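Local atomic coordinates of putative immunoglobulin A1 protease (Bacteroides ovatus, PDB entry 3N6Z), a protein that is of unknown function but is a putative immunoglobulin A1 protease, probably a hydrolase, folded as a parallel beta-helix. Residues 118-123 with 145-150; 125-130 with 162-167; 151-156 with 187-192; 224-229 with 256-261. All blocks are in the same frame, centred on the assembly; numbering follows the deposited sequence.

Interaction 1: residues 118-123 with 145-150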
# COMPACT_ATOMS: atom_id res chain seq x y z
N ASP A 118 7.72 15.58 1.63
CA ASP A 118 6.41 15.37 1.04
C ASP A 118 6.11 13.89 0.92
O ASP A 118 6.94 13.11 0.46
CB ASP A 118 6.34 16.01 -0.35
CG ASP A 118 6.29 17.50 -0.31
OD1 ASP A 118 6.01 18.05 0.77
OD2 ASP A 118 6.49 18.13 -1.36
N TYR A 119 4.89 13.51 1.29
CA TYR A 119 4.39 12.13 1.21
C TYR A 119 5.38 11.11 1.75
O TYR A 119 5.85 10.22 1.02
CB TYR A 119 3.94 11.80 -0.22
CG TYR A 119 2.78 12.60 -0.66
CD1 TYR A 119 1.52 12.39 -0.09
CD2 TYR A 119 2.89 13.56 -1.64
CE1 TYR A 119 0.42 13.13 -0.47
CE2 TYR A 119 1.79 14.34 -2.02
CZ TYR A 119 0.56 14.11 -1.45
OH TYR A 119 -0.53 14.86 -1.84
N PRO A 120 5.67 11.19 3.06
CA PRO A 120 6.57 10.20 3.66
C PRO A 120 6.10 8.76 3.38
O PRO A 120 4.97 8.41 3.70
CB PRO A 120 6.53 10.53 5.15
CG PRO A 120 6.03 11.91 5.25
CD PRO A 120 5.20 12.18 4.04
N SER A 121 7.00 7.97 2.81
CA SER A 121 6.76 6.69 2.21
C SER A 121 7.98 6.36 1.36
O SER A 121 8.88 7.19 1.18
CB SER A 121 5.52 6.71 1.30
OG SER A 121 5.69 7.57 0.19
N PHE A 122 8.01 5.16 0.76
CA PHE A 122 9.14 4.81 -0.07
C PHE A 122 9.14 5.66 -1.36
O PHE A 122 10.11 6.37 -1.62
CB PHE A 122 9.18 3.29 -0.35
CG PHE A 122 10.49 2.82 -0.90
CD1 PHE A 122 11.61 2.67 -0.09
CD2 PHE A 122 10.61 2.51 -2.23
CE1 PHE A 122 12.84 2.24 -0.61
CE2 PHE A 122 11.82 2.06 -2.74
CZ PHE A 122 12.91 1.91 -1.92
N PHE A 123 8.05 5.60 -2.13
CA PHE A 123 7.98 6.23 -3.45
C PHE A 123 7.40 7.64 -3.44
O PHE A 123 7.66 8.41 -4.39
CB PHE A 123 7.20 5.39 -4.45
CG PHE A 123 7.83 4.07 -4.76
CD1 PHE A 123 9.01 3.99 -5.47
CD2 PHE A 123 7.25 2.90 -4.33
CE1 PHE A 123 9.61 2.78 -5.73
CE2 PHE A 123 7.81 1.67 -4.61
CZ PHE A 123 9.00 1.61 -5.32
N GLN A 145 -0.33 14.77 5.86
CA GLN A 145 -0.66 14.15 4.57
C GLN A 145 -1.09 12.71 4.74
O GLN A 145 -0.78 12.03 5.73
CB GLN A 145 0.51 14.22 3.60
CG GLN A 145 0.92 15.64 3.26
CD GLN A 145 2.10 15.67 2.33
OE1 GLN A 145 3.17 15.17 2.67
NE2 GLN A 145 1.91 16.21 1.13
N GLY A 146 -1.81 12.25 3.72
CA GLY A 146 -2.24 10.86 3.64
C GLY A 146 -1.17 9.99 3.03
O GLY A 146 -0.64 10.30 1.94
N ILE A 147 -0.85 8.90 3.71
CA ILE A 147 0.32 8.09 3.35
C ILE A 147 0.09 6.59 3.57
O ILE A 147 -0.87 6.18 4.20
CB ILE A 147 1.59 8.54 4.08
CG1 ILE A 147 1.47 8.31 5.60
CG2 ILE A 147 1.99 9.97 3.73
CD1 ILE A 147 2.77 8.51 6.37
N GLY A 148 0.98 5.82 2.97
CA GLY A 148 1.16 4.40 3.20
C GLY A 148 2.64 4.07 3.18
O GLY A 148 3.46 4.91 2.86
N ILE A 149 2.99 2.83 3.55
CA ILE A 149 4.42 2.47 3.62
C ILE A 149 5.07 2.53 2.26
O ILE A 149 6.14 3.10 2.11
CB ILE A 149 4.63 1.08 4.30
CG1 ILE A 149 4.46 1.24 5.81
CG2 ILE A 149 6.01 0.48 3.98
CD1 ILE A 149 4.13 -0.05 6.58
N ILE A 150 4.46 1.90 1.26
CA ILE A 150 5.09 1.85 -0.05
C ILE A 150 4.98 3.18 -0.80
O ILE A 150 5.96 3.65 -1.39
CB ILE A 150 4.55 0.66 -0.90
CG1 ILE A 150 4.74 -0.66 -0.12
CG2 ILE A 150 5.25 0.62 -2.28
CD1 ILE A 150 4.53 -1.97 -0.90
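Gln145 lays its side-chain amide over one face of the Tyr119 ring. NE2 of Gln145 sits 3.5 Å above the plane of the Tyr119 ring, over its centre. The two planes are 23° apart, so amide and ring are stacked. Gln145 CG, anti to the carbonyl carbon (chi1 -62°), starts the chain toward the ring. OE1 of the same amide accepts a hydrogen bond from the backbone, with Tyr119 N to Gln145 OE1 at 2.8 Å and an N-H...O angle of 164°. At the ring edge, Gly146 O lies 3.6 Å from Tyr119 CD1. With an alanine in place of Tyr119, the bond to the backbone N could stay, but Gln145 NE2 would lose the ring beneath it and the amide would probably be freer to turn. Next along, Ile147 CG2 packs on Pro120 CD at 3.9 Å. The two segments lie on successive coils of a parallel beta-helix, with 145-150 carrying the short strand 147-148. Beyond this strand the backbones bond directly. Phe122 N donates to Ile149 O at 3.1 Å, and Phe123 N donates to Ile150 O at 3.0 Å. Ile150 CG2 meets the edge of the Phe123 ring, 3.6 Å from CE2 of Phe123. One step outward, Ser121 OG donates to Tyr119 O and also bonds with Gly124 N, which ties the bend together. The Phe122 ring stacks on Trp87 and meets Phe112 and Phe135 edge-to-face.

Interaction 2: residues 125-130 with 162-167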
# COMPACT_ATOMS: atom_id res chain seq x y z
N VAL A 125 4.91 9.29 -4.66
CA VAL A 125 3.91 9.13 -5.72
C VAL A 125 4.50 8.11 -6.70
O VAL A 125 5.55 8.39 -7.28
CB VAL A 125 3.58 10.45 -6.45
CG1 VAL A 125 2.66 10.18 -7.67
CG2 VAL A 125 2.97 11.47 -5.46
N LEU A 126 3.84 6.96 -6.84
CA LEU A 126 4.33 5.91 -7.73
C LEU A 126 3.59 5.96 -9.08
O LEU A 126 2.38 5.68 -9.14
CB LEU A 126 4.20 4.52 -7.08
CG LEU A 126 4.71 3.37 -7.97
CD1 LEU A 126 6.17 3.54 -8.46
CD2 LEU A 126 4.54 2.03 -7.24
N CYS A 127 4.36 6.31 -10.11
CA CYS A 127 3.93 6.29 -11.49
C CYS A 127 4.79 5.23 -12.16
O CYS A 127 5.99 5.42 -12.29
CB CYS A 127 4.07 7.64 -12.16
SG CYS A 127 3.14 8.96 -11.40
N GLY A 128 4.18 4.10 -12.48
CA GLY A 128 4.90 2.89 -12.89
C GLY A 128 4.49 1.70 -12.08
O GLY A 128 3.30 1.50 -11.81
N ASP A 129 5.47 0.88 -11.71
CA ASP A 129 5.21 -0.42 -11.11
C ASP A 129 6.16 -0.69 -9.95
O ASP A 129 7.36 -0.40 -10.04
CB ASP A 129 5.40 -1.56 -12.14
CG ASP A 129 4.32 -1.60 -13.20
OD1 ASP A 129 4.45 -0.88 -14.21
OD2 ASP A 129 3.33 -2.30 -12.95
N CYS A 130 5.63 -1.31 -8.90
CA CYS A 130 6.44 -1.90 -7.86
C CYS A 130 5.95 -3.33 -7.69
O CYS A 130 4.74 -3.55 -7.48
CB CYS A 130 6.29 -1.12 -6.57
SG CYS A 130 7.19 -1.81 -5.16
N GLY A 162 -1.15 7.57 -19.67
CA GLY A 162 -1.28 6.35 -18.88
C GLY A 162 -0.03 5.95 -18.13
O GLY A 162 -0.09 5.15 -17.17
N ASN A 163 1.11 6.52 -18.51
CA ASN A 163 2.35 6.30 -17.76
C ASN A 163 2.31 6.90 -16.36
O ASN A 163 3.19 6.60 -15.54
CB ASN A 163 3.54 6.83 -18.53
CG ASN A 163 3.84 6.03 -19.79
OD1 ASN A 163 3.43 4.87 -19.95
ND2 ASN A 163 4.62 6.66 -20.68
N LYS A 164 1.26 7.69 -16.03
CA LYS A 164 1.08 8.24 -14.69
C LYS A 164 0.20 7.38 -13.78
O LYS A 164 0.05 7.72 -12.59
CB LYS A 164 0.55 9.68 -14.82
CG LYS A 164 1.47 10.59 -15.67
CD LYS A 164 2.94 10.54 -15.30
CE LYS A 164 3.79 11.55 -16.00
NZ LYS A 164 5.27 11.37 -15.71
N THR A 165 -0.32 6.27 -14.28
CA THR A 165 -0.97 5.27 -13.42
C THR A 165 0.12 4.50 -12.67
O THR A 165 1.30 4.55 -13.02
CB THR A 165 -1.85 4.27 -14.25
OG1 THR A 165 -1.00 3.59 -15.20
CG2 THR A 165 -2.99 5.00 -15.00
N GLY A 166 -0.28 3.80 -11.63
CA GLY A 166 0.66 3.03 -10.82
C GLY A 166 0.08 1.73 -10.32
O GLY A 166 -1.10 1.65 -10.04
N ARG A 167 0.94 0.70 -10.22
CA ARG A 167 0.53 -0.62 -9.78
C ARG A 167 1.51 -1.17 -8.75
O ARG A 167 2.74 -1.01 -8.91
CB ARG A 167 0.47 -1.57 -10.96
CG ARG A 167 -0.59 -1.18 -11.99
CD ARG A 167 -0.30 -1.69 -13.38
NE ARG A 167 0.89 -1.04 -13.94
CZ ARG A 167 0.92 0.21 -14.43
NH1 ARG A 167 -0.18 0.93 -14.53
NH2 ARG A 167 2.08 0.73 -14.80
O HOH W 1 3.31 -3.82 -10.70
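Gly128 and Asp129 pair in parallel with Gly166 and Arg167 through three backbone hydrogen bonds of 2.9 to 3.0 Å: Gly128 N to Thr165 O, Arg167 N to Gly128 O and Cys130 N to Arg167 O. These are neighbouring strands on adjacent coils of a parallel beta-helix. Gly166 must be small, since a CB there would run into Leu126 O. Asp129 and Arg167 project from the same face and form a two-pronged, side-on salt bridge. Arg167 NE reaches Asp129 OD2 at 2.9 Å. Arg167 NH2 reaches Asp129 OD1 at 2.9 Å with a nearly straight bond, 169° at the hydrogen. The carboxylate and guanidinium planes are 51° apart, and NH2 meets OD1 from above the carboxylate plane. The bend of the arginine chain at chi3, -67°, sets the guanidinium beside Asp129, with Gly128 O over one face and NH1 toward Thr165. Arg167 NH1 donates to Thr165 OG1 at 2.9 Å and also to Glu198 O, so several partners fix the group's rotation. A leucine in its place is likely to leave the Asp129 carboxylate without its charged mate and Thr165 OG1 without this donor. Thr165 OG1 in turn donates to Gly162 O, which also takes the backbone N of Thr165 that closes the 3-10 turn. A water donates to Asp129 OD2 at 2.7 Å and, weakly, to Arg167 O.

Interaction 3: residues 151-156 with 187-192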
# COMPACT_ATOMS: atom_id res chain seq x y z
N THR A 151 3.83 3.84 -0.71
CA THR A 151 3.66 5.12 -1.38
C THR A 151 2.56 5.94 -0.75
O THR A 151 1.66 5.40 -0.09
CB THR A 151 3.42 4.91 -2.90
OG1 THR A 151 3.63 6.12 -3.61
CG2 THR A 151 2.00 4.35 -3.15
N GLY A 152 2.62 7.24 -1.00
CA GLY A 152 1.53 8.15 -0.64
C GLY A 152 0.41 8.00 -1.64
O GLY A 152 -0.65 7.49 -1.27
N TYR A 153 0.64 8.39 -2.89
CA TYR A 153 -0.26 8.12 -4.01
C TYR A 153 0.27 6.96 -4.82
O TYR A 153 1.46 6.91 -5.15
CB TYR A 153 -0.39 9.34 -4.94
CG TYR A 153 -1.48 10.27 -4.55
CD1 TYR A 153 -1.38 11.07 -3.43
CD2 TYR A 153 -2.65 10.30 -5.29
CE1 TYR A 153 -2.45 11.92 -3.07
CE2 TYR A 153 -3.69 11.12 -4.97
CZ TYR A 153 -3.61 11.91 -3.87
OH TYR A 153 -4.71 12.70 -3.57
N LEU A 154 -0.65 6.07 -5.19
CA LEU A 154 -0.41 5.05 -6.19
C LEU A 154 -1.14 5.49 -7.46
O LEU A 154 -2.36 5.42 -7.56
CB LEU A 154 -0.89 3.68 -5.76
CG LEU A 154 -0.62 2.55 -6.77
CD1 LEU A 154 0.85 2.49 -7.16
CD2 LEU A 154 -1.12 1.21 -6.20
N GLY A 155 -0.35 5.95 -8.43
CA GLY A 155 -0.87 6.63 -9.59
C GLY A 155 -1.28 8.06 -9.29
O GLY A 155 -1.43 8.46 -8.13
N LEU A 156 -1.49 8.82 -10.36
CA LEU A 156 -2.06 10.16 -10.27
C LEU A 156 -3.43 10.15 -10.93
O LEU A 156 -3.71 9.33 -11.80
CB LEU A 156 -1.15 11.17 -10.97
CG LEU A 156 0.17 11.44 -10.25
CD1 LEU A 156 1.12 12.24 -11.14
CD2 LEU A 156 -0.11 12.13 -8.92
N ALA A 187 -0.72 1.80 0.53
CA ALA A 187 -0.74 3.13 -0.09
C ALA A 187 -1.70 4.04 0.63
O ALA A 187 -2.78 3.59 1.06
CB ALA A 187 -1.17 3.01 -1.59
N GLY A 188 -1.39 5.32 0.68
CA GLY A 188 -2.34 6.29 1.24
C GLY A 188 -3.58 6.44 0.36
O GLY A 188 -4.73 6.29 0.82
N VAL A 189 -3.33 6.71 -0.92
CA VAL A 189 -4.36 7.01 -1.91
C VAL A 189 -4.09 6.20 -3.18
O VAL A 189 -3.00 6.27 -3.73
CB VAL A 189 -4.42 8.53 -2.25
CG1 VAL A 189 -5.64 8.81 -3.15
CG2 VAL A 189 -4.44 9.39 -0.97
N LEU A 190 -5.10 5.45 -3.63
CA LEU A 190 -5.08 4.76 -4.91
C LEU A 190 -5.81 5.67 -5.90
O LEU A 190 -6.95 6.11 -5.64
CB LEU A 190 -5.82 3.41 -4.80
CG LEU A 190 -6.05 2.59 -6.06
CD1 LEU A 190 -4.71 2.26 -6.79
CD2 LEU A 190 -6.83 1.29 -5.72
N ALA A 191 -5.17 5.95 -7.02
CA ALA A 191 -5.75 6.72 -8.11
C ALA A 191 -6.44 5.79 -9.12
O ALA A 191 -6.99 4.74 -8.72
CB ALA A 191 -4.70 7.67 -8.75
N ASN A 192 -6.49 6.16 -10.40
CA ASN A 192 -7.44 5.56 -11.32
C ASN A 192 -6.81 5.09 -12.62
O ASN A 192 -5.57 4.91 -12.72
CB ASN A 192 -8.67 6.47 -11.48
CG ASN A 192 -8.41 7.72 -12.30
OD1 ASN A 192 -7.35 8.38 -12.14
ND2 ASN A 192 -9.35 8.06 -13.17
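Val189 rests against one face of the Tyr153 ring. CB of Val189 stands over the middle of the ring, 3.7 Å from the centroid of Tyr153 and 8° off the ring normal, a CH-pi contact. One methyl, CG1, is anti to the backbone N (chi1 -173°) and reaches Tyr153 CE2 at 3.5 Å. The other methyl, CG2, leans over the CE1 side of the same face, 3.8 Å from Tyr153 CE1. So the branch point lies over the centre and the two methyls spread to opposite edges of that face. Arg226 and Val228 of the next coil also touch Val189. On the reverse face of the strands, Leu154 and Leu190 lie side by side, with Leu154 CD2 at 3.8 Å from Leu190 CD1. Nearby, the CG2 methyl of Thr151 packs on Ala187 CB. The backbones run in parallel. Val189 N donates to Gly152 O at 2.8 Å, Leu154 N donates to Val189 O at 2.8 Å, and Ala191 N donates to Leu154 O. Before these, Gly188 N donates to Thr151 O. A CB on Gly188 would clash with Gly152 O, so a side chain would probably not fit without a backbone shift. Thr151 OG1 donates to Tyr153 O at 2.8 Å from above the carbonyl plane and helps hold the corner. Gly155 O is buried without a hydrogen-bonding partner, 3.4 Å from Ala191 CB. Both segments turn a corner at a glycine, Gly152 and Gly188, and stack residue on residue. Such matched corners and aligned side chains are typical of successive coils of a parallel beta-helix.

Interaction 4: residues 224-229 with 256-261. With SO4 (sulfate ion), chain C.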
# COMPACT_ATOMS: atom_id res chain seq x y z
N ALA A 224 -5.40 0.40 1.58
CA ALA A 224 -5.36 1.76 1.06
C ALA A 224 -6.28 2.64 1.91
O ALA A 224 -7.39 2.24 2.26
CB ALA A 224 -5.79 1.78 -0.42
N GLY A 225 -5.88 3.89 2.11
CA GLY A 225 -6.75 4.82 2.81
C GLY A 225 -7.92 5.33 2.02
O GLY A 225 -9.07 5.31 2.50
N ARG A 226 -7.65 5.75 0.79
CA ARG A 226 -8.57 6.52 -0.01
C ARG A 226 -8.45 6.10 -1.47
O ARG A 226 -7.37 5.77 -1.94
CB ARG A 226 -8.22 8.01 0.18
CG ARG A 226 -9.05 9.01 -0.61
CD ARG A 226 -8.43 10.39 -0.42
NE ARG A 226 -9.20 11.39 -1.16
CZ ARG A 226 -8.73 12.59 -1.49
NH1 ARG A 226 -7.53 12.99 -1.08
NH2 ARG A 226 -9.49 13.40 -2.23
N LYS A 227 -9.56 6.16 -2.19
CA LYS A 227 -9.64 5.94 -3.63
C LYS A 227 -10.17 7.18 -4.33
O LYS A 227 -11.25 7.67 -3.98
CB LYS A 227 -10.58 4.76 -3.91
CG LYS A 227 -10.81 4.49 -5.38
CD LYS A 227 -9.56 4.03 -6.14
CE LYS A 227 -9.83 3.67 -7.60
NZ LYS A 227 -10.42 4.77 -8.41
N VAL A 228 -9.43 7.63 -5.34
CA VAL A 228 -9.81 8.76 -6.17
C VAL A 228 -9.95 8.35 -7.63
O VAL A 228 -9.35 7.35 -8.07
CB VAL A 228 -8.84 9.96 -6.02
CG1 VAL A 228 -8.78 10.39 -4.54
CG2 VAL A 228 -7.46 9.67 -6.59
N GLY A 229 -10.74 9.13 -8.37
CA GLY A 229 -11.01 8.87 -9.76
C GLY A 229 -11.92 7.67 -10.05
O GLY A 229 -12.23 6.84 -9.18
N GLN A 256 -11.99 4.98 2.31
CA GLN A 256 -12.96 5.82 1.63
C GLN A 256 -12.87 5.76 0.12
O GLN A 256 -11.78 5.82 -0.45
CB GLN A 256 -12.77 7.29 2.04
CG GLN A 256 -13.53 8.31 1.17
CD GLN A 256 -13.56 9.70 1.74
OE1 GLN A 256 -13.83 9.89 2.93
NE2 GLN A 256 -13.28 10.69 0.88
N ILE A 257 -14.02 5.71 -0.53
CA ILE A 257 -14.16 6.04 -1.95
C ILE A 257 -14.64 7.49 -2.02
O ILE A 257 -15.64 7.86 -1.39
CB ILE A 257 -15.20 5.14 -2.69
CG1 ILE A 257 -14.90 3.65 -2.48
CG2 ILE A 257 -15.21 5.48 -4.19
CD1 ILE A 257 -16.03 2.71 -2.99
N ASP A 258 -13.91 8.34 -2.75
CA ASP A 258 -14.38 9.73 -2.93
C ASP A 258 -15.73 9.77 -3.66
O ASP A 258 -16.03 8.93 -4.50
CB ASP A 258 -13.38 10.53 -3.74
CG ASP A 258 -12.28 11.14 -2.91
OD1 ASP A 258 -12.05 10.68 -1.76
OD2 ASP A 258 -11.64 12.12 -3.41
N LYS A 259 -16.51 10.81 -3.37
CA LYS A 259 -17.72 11.08 -4.13
C LYS A 259 -17.41 11.17 -5.61
O LYS A 259 -16.35 11.67 -6.01
CB LYS A 259 -18.41 12.37 -3.68
CG LYS A 259 -18.87 12.37 -2.22
CD LYS A 259 -19.97 11.34 -1.96
CE LYS A 259 -20.49 11.45 -0.53
NZ LYS A 259 -21.32 12.65 -0.30
N SER A 260 -18.32 10.63 -6.41
CA SER A 260 -18.22 10.63 -7.88
C SER A 260 -17.09 9.76 -8.42
O SER A 260 -16.78 9.82 -9.63
CB SER A 260 -18.10 12.05 -8.45
OG SER A 260 -19.22 12.80 -8.05
N CYS A 261 -16.55 8.88 -7.56
CA CYS A 261 -15.46 7.99 -7.93
C CYS A 261 -15.90 6.55 -7.76
O CYS A 261 -17.05 6.28 -7.38
CB CYS A 261 -14.22 8.32 -7.09
SG CYS A 261 -13.64 10.00 -7.35
S SO4 C . -7.56 16.44 -2.88
O1 SO4 C . -6.45 17.09 -3.56
O2 SO4 C . -8.49 17.42 -2.32
O3 SO4 C . -8.28 15.60 -3.84
O4 SO4 C . -7.01 15.65 -1.79
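Asp258 and Arg226 form the charged part of this contact. Arg226 is extended from CG to NE, its CG anti to the backbone N (chi1 178°), and it meets the carboxylate side-on. Arg226 NE donates to Asp258 OD1 at 3.0 Å, and Arg226 NH2 donates to Asp258 OD2 at 2.8 Å on the syn lone pair of that oxygen. Gln256 NE2 also donates to Asp258 OD1, from the opposite face of the carboxylate to Arg226 NE. A bound sulfate takes the outer edge of the guanidinium: NH1 of Arg226 to sulfate O4 is 2.8 Å, and NH2 of Arg226 to sulfate O3 is 3.0 Å. Val228 CG1, on the same segment, lies over one guanidinium face toward its rim and 3.5 Å from Asp258 OD2. Parallel-strand backbone bonds join adjacent beta-helix coils: Gln256 N to Gly225 O, Lys227 N to Gln256 O and Asp258 N to Lys227 O. A type II turn from Asp258 to Cys261 follows, and Cys261 SG comes 3.2 Å from Gly229 N. Arg226 is thus held by Asp258 on one edge while another is turned to an anion. The sulfate probably came from the crystallisation liquor, so it marks a site that can take an anion, not a proven ligand.

Overall arrangement
From the N terminus, segment 118-123 opens interaction 1 and 125-130 opens interaction 2. Interaction 1 closes at 145-150, before interaction 2 does, so the two cross. Segment 151-156 then opens interaction 3, and 162-167 closes interaction 2, so 2 and 3 cross as well. Interaction 3 closes at 187-192. Interaction 4 follows in series, from 224-229 to 256-261. Leu126 O to Gly155 N, probably a hydrogen bond, ties interaction 2 to 3. Leu190 N to Arg226 O, also probably one, ties 3 to 4. Interaction 1 packs on interaction 3 through Tyr119 and Tyr153. Together they join successive coils of the beta-helix; interactions 1 and 4 do not touch.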